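Local coordinates for glycosyl hydrolases family 31 family protein (Aspergillus niger, PDB 6DRU) that releases alpha-xylose from the non-reducing terminal glucose of xyloglucan oligosaccharides, as an alpha-xylosidase of glycoside hydrolase family 31, at residues Ser142-Tyr150 with His158-Val166. Residues are numbered along the deposited sequence; the frame is centred on the assembly and turned at random.
Sequences SATPDEQIY and HMINKKGSV. With NAG (2-acetamido-2-deoxy-beta-D-glucopyranose), chain E.
Asn161 uses one side-chain oxygen to tie the two segments together: OD1, carried there with CG anti to the backbone N (chi1 180°), takes the backbone N-H of Ile149 at 3.1 Å and, from the opposite face of its carbonyl plane, the N of Lys163 at 3.2 Å. The second bond closes an Asx turn. The Asn161 and Gln148 side chains cross at about a right angle, their amide planes 39° apart. Asn161 ND2 bonds to Ser633 O and to a water that donates to Glu147 O. The backbone joins in through Lys162 N, which gives a straight bond to Ile149 O of 2.8 Å. Farther along, Lys163 bends at chi2 (92°) and lays its chain over the Glu147 carbonyl, bringing NZ to Thr144 O at 2.8 Å. That oxygen also accepts Glu147 N of the type I turn, from the other face of its plane; NZ has a further partner in Gly202 O. At the far end, Ile160 O sits in the plane of the Tyr150 ring at its edge, 3.2 Å from CD1. One backbone and two side-chain bonds thus fasten the loop to strand 149-151 and the preceding turn; the Glu147 carboxylate, held by Ser183 and Tyr187, lies too far for a salt bridge but may help balance the lysine's charge.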
loop_
_atom_site.group_PDB
_atom_site.type_symbol
_atom_site.label_atom_id
_atom_site.label_comp_id
_atom_site.label_asym_id
_atom_site.label_seq_id
_atom_site.Cartn_x
_atom_site.Cartn_y
_atom_site.Cartn_z
ATOM N N SER A 142 -1.373 19.029 23.578
ATOM C CA SER A 142 -1.795 18.770 24.947
ATOM C C SER A 142 -3.188 19.336 25.204
ATOM O O SER A 142 -3.638 20.275 24.541
ATOM C CB SER A 142 -0.802 19.371 25.939
ATOM O OG SER A 142 -0.760 20.785 25.826
ATOM N N ALA A 143 -3.875 18.739 26.177
ATOM C CA ALA A 143 -5.195 19.191 26.588
ATOM C C ALA A 143 -5.364 18.934 28.079
ATOM O O ALA A 143 -4.691 18.081 28.664
ATOM C CB ALA A 143 -6.305 18.495 25.790
ATOM N N THR A 144 -6.277 19.684 28.689
ATOM C CA THR A 144 -6.570 19.519 30.102
ATOM C C THR A 144 -7.940 18.873 30.283
ATOM O O THR A 144 -8.809 19.002 29.415
ATOM C CB THR A 144 -6.543 20.865 30.836
ATOM O OG1 THR A 144 -7.345 21.815 30.122
ATOM C CG2 THR A 144 -5.119 21.385 30.943
ATOM N N PRO A 145 -8.166 18.168 31.395
ATOM C CA PRO A 145 -9.453 17.474 31.561
ATOM C C PRO A 145 -10.647 18.411 31.612
ATOM O O PRO A 145 -11.761 17.995 31.273
ATOM C CB PRO A 145 -9.275 16.721 32.887
ATOM C CG PRO A 145 -7.799 16.602 33.068
ATOM C CD PRO A 145 -7.227 17.855 32.486
ATOM N N ASP A 146 -10.448 19.662 32.018
ATOM C CA ASP A 146 -11.531 20.619 32.184
ATOM C C ASP A 146 -11.862 21.386 30.909
ATOM O O ASP A 146 -12.776 22.220 30.924
ATOM C CB ASP A 146 -11.183 21.604 33.309
ATOM C CG ASP A 146 -9.918 22.397 33.023
ATOM O OD1 ASP A 146 -9.974 23.376 32.247
ATOM O OD2 ASP A 146 -8.857 22.032 33.575
ATOM N N GLU A 147 -11.153 21.131 29.812
ATOM C CA GLU A 147 -11.291 21.948 28.617
ATOM C C GLU A 147 -12.621 21.672 27.921
ATOM O O GLU A 147 -13.227 20.609 28.071
ATOM C CB GLU A 147 -10.137 21.689 27.648
ATOM C CG GLU A 147 -9.763 22.891 26.796
ATOM C CD GLU A 147 -8.480 22.681 26.017
ATOM O OE1 GLU A 147 -8.250 23.428 25.042
ATOM O OE2 GLU A 147 -7.710 21.760 26.366
ATOM N N GLN A 148 -13.075 22.660 27.153
ATOM C CA GLN A 148 -14.318 22.566 26.403
ATOM C C GLN A 148 -14.057 22.923 24.947
ATOM O O GLN A 148 -13.357 23.897 24.654
ATOM C CB GLN A 148 -15.392 23.487 26.994
ATOM C CG GLN A 148 -15.798 23.125 28.411
ATOM C CD GLN A 148 -16.958 23.958 28.916
ATOM O OE1 GLN A 148 -17.794 24.418 28.137
ATOM N NE2 GLN A 148 -17.009 24.166 30.225
ATOM N N ILE A 149 -14.620 22.131 24.040
ATOM C CA ILE A 149 -14.398 22.281 22.606
ATOM C C ILE A 149 -15.733 22.597 21.947
ATOM O O ILE A 149 -16.699 21.840 22.100
ATOM C CB ILE A 149 -13.773 21.020 21.992
ATOM C CG1 ILE A 149 -12.477 20.653 22.722
ATOM C CG2 ILE A 149 -13.524 21.219 20.510
ATOM C CD1 ILE A 149 -11.452 21.763 22.743
ATOM N N TYR A 150 -15.784 23.706 21.214
ATOM C CA TYR A 150 -16.979 24.135 20.502
ATOM C C TYR A 150 -16.697 24.189 19.008
ATOM O O TYR A 150 -15.630 24.645 18.586
ATOM C CB TYR A 150 -17.454 25.511 20.981
ATOM C CG TYR A 150 -17.498 25.667 22.483
ATOM C CD1 TYR A 150 -18.096 24.702 23.283
ATOM C CD2 TYR A 150 -16.941 26.779 23.102
ATOM C CE1 TYR A 150 -18.137 24.841 24.656
ATOM C CE2 TYR A 150 -16.978 26.927 24.475
ATOM C CZ TYR A 150 -17.577 25.956 25.248
ATOM O OH TYR A 150 -17.615 26.101 26.615
ATOM N N HIS A 158 -26.450 16.061 19.961
ATOM C CA HIS A 158 -27.135 16.715 21.078
ATOM C C HIS A 158 -26.143 17.311 22.075
ATOM O O HIS A 158 -26.413 17.368 23.277
ATOM C CB HIS A 158 -28.094 15.748 21.781
ATOM C CG HIS A 158 -29.280 16.414 22.405
ATOM N ND1 HIS A 158 -30.459 15.744 22.658
ATOM C CD2 HIS A 158 -29.473 17.686 22.826
ATOM C CE1 HIS A 158 -31.326 16.576 23.207
ATOM N NE2 HIS A 158 -30.751 17.761 23.321
ATOM N N MET A 159 -24.985 17.757 21.581
ATOM C CA MET A 159 -23.939 18.323 22.421
ATOM C C MET A 159 -23.366 19.573 21.771
ATOM O O MET A 159 -23.232 19.639 20.546
ATOM C CB MET A 159 -22.799 17.321 22.649
ATOM C CG MET A 159 -23.240 15.933 23.077
ATOM S SD MET A 159 -21.878 14.750 23.073
ATOM C CE MET A 159 -20.942 15.340 24.475
ATOM N N ILE A 160 -23.039 20.565 22.595
ATOM C CA ILE A 160 -22.237 21.697 22.151
ATOM C C ILE A 160 -20.815 21.644 22.691
ATOM O O ILE A 160 -19.936 22.324 22.138
ATOM C CB ILE A 160 -22.896 23.045 22.511
ATOM C CG1 ILE A 160 -23.189 23.122 24.009
ATOM C CG2 ILE A 160 -24.153 23.270 21.682
ATOM C CD1 ILE A 160 -23.657 24.484 24.458
ATOM N N ASN A 161 -20.560 20.878 23.750
ATOM C CA ASN A 161 -19.209 20.616 24.233
ATOM C C ASN A 161 -18.747 19.295 23.631
ATOM O O ASN A 161 -19.240 18.226 24.008
ATOM C CB ASN A 161 -19.170 20.570 25.759
ATOM C CG ASN A 161 -17.780 20.290 26.301
ATOM O OD1 ASN A 161 -16.780 20.480 25.609
ATOM N ND2 ASN A 161 -17.713 19.835 27.546
ATOM N N LYS A 162 -17.802 19.368 22.697
ATOM C CA LYS A 162 -17.326 18.195 21.979
ATOM C C LYS A 162 -16.163 17.500 22.678
ATOM O O LYS A 162 -15.588 16.566 22.110
ATOM C CB LYS A 162 -16.924 18.579 20.552
ATOM C CG LYS A 162 -18.045 19.222 19.744
ATOM C CD LYS A 162 -19.209 18.260 19.535
ATOM C CE LYS A 162 -20.418 18.964 18.929
ATOM N NZ LYS A 162 -20.346 19.054 17.445
ATOM N N LYS A 163 -15.808 17.930 23.888
ATOM C CA LYS A 163 -14.722 17.292 24.620
ATOM C C LYS A 163 -15.047 15.826 24.886
ATOM O O LYS A 163 -16.186 15.472 25.203
ATOM C CB LYS A 163 -14.474 18.026 25.938
ATOM C CG LYS A 163 -13.387 17.418 26.811
ATOM C CD LYS A 163 -12.038 18.050 26.522
ATOM C CE LYS A 163 -10.941 17.422 27.362
ATOM N NZ LYS A 163 -9.589 17.873 26.933
ATOM N N GLY A 164 -14.035 14.973 24.756
ATOM C CA GLY A 164 -14.220 13.549 24.940
ATOM C C GLY A 164 -14.780 12.817 23.743
ATOM O O GLY A 164 -15.111 11.631 23.864
ATOM N N SER A 165 -14.900 13.478 22.594
ATOM C CA SER A 165 -15.450 12.878 21.389
ATOM C C SER A 165 -14.366 12.720 20.331
ATOM O O SER A 165 -13.419 13.508 20.261
ATOM C CB SER A 165 -16.594 13.725 20.817
ATOM O OG SER A 165 -17.693 13.773 21.706
ATOM N N VAL A 166 -14.513 11.680 19.514
ATOM C CA VAL A 166 -13.708 11.485 18.315
ATOM C C VAL A 166 -14.593 11.759 17.111
ATOM O O VAL A 166 -15.683 11.186 16.992
ATOM C CB VAL A 166 -13.109 10.072 18.249
ATOM C CG1 VAL A 166 -12.389 9.870 16.926
ATOM C CG2 VAL A 166 -12.163 9.853 19.409
HETATM C C1 NAG E . -32.570 16.876 27.111
HETATM C C2 NAG E . -33.790 16.247 26.466
HETATM C C3 NAG E . -33.766 14.765 26.519
HETATM C C4 NAG E . -32.440 14.238 26.023
HETATM C C5 NAG E . -31.325 14.884 26.812
HETATM C C6 NAG E . -29.987 14.355 26.335
HETATM C C7 NAG E . -35.889 17.531 26.403
HETATM C C8 NAG E . -37.135 18.041 27.091
HETATM N N2 NAG E . -34.961 16.726 27.113
HETATM O O3 NAG E . -34.834 14.258 25.751
HETATM O O4 NAG E . -32.388 12.840 26.184
HETATM O O5 NAG E . -31.395 16.277 26.622
HETATM O O6 NAG E . -29.162 15.425 25.933
HETATM O O7 NAG E . -35.681 17.814 25.240
HETATM O O HOH W 1 -15.241 19.568 29.560
#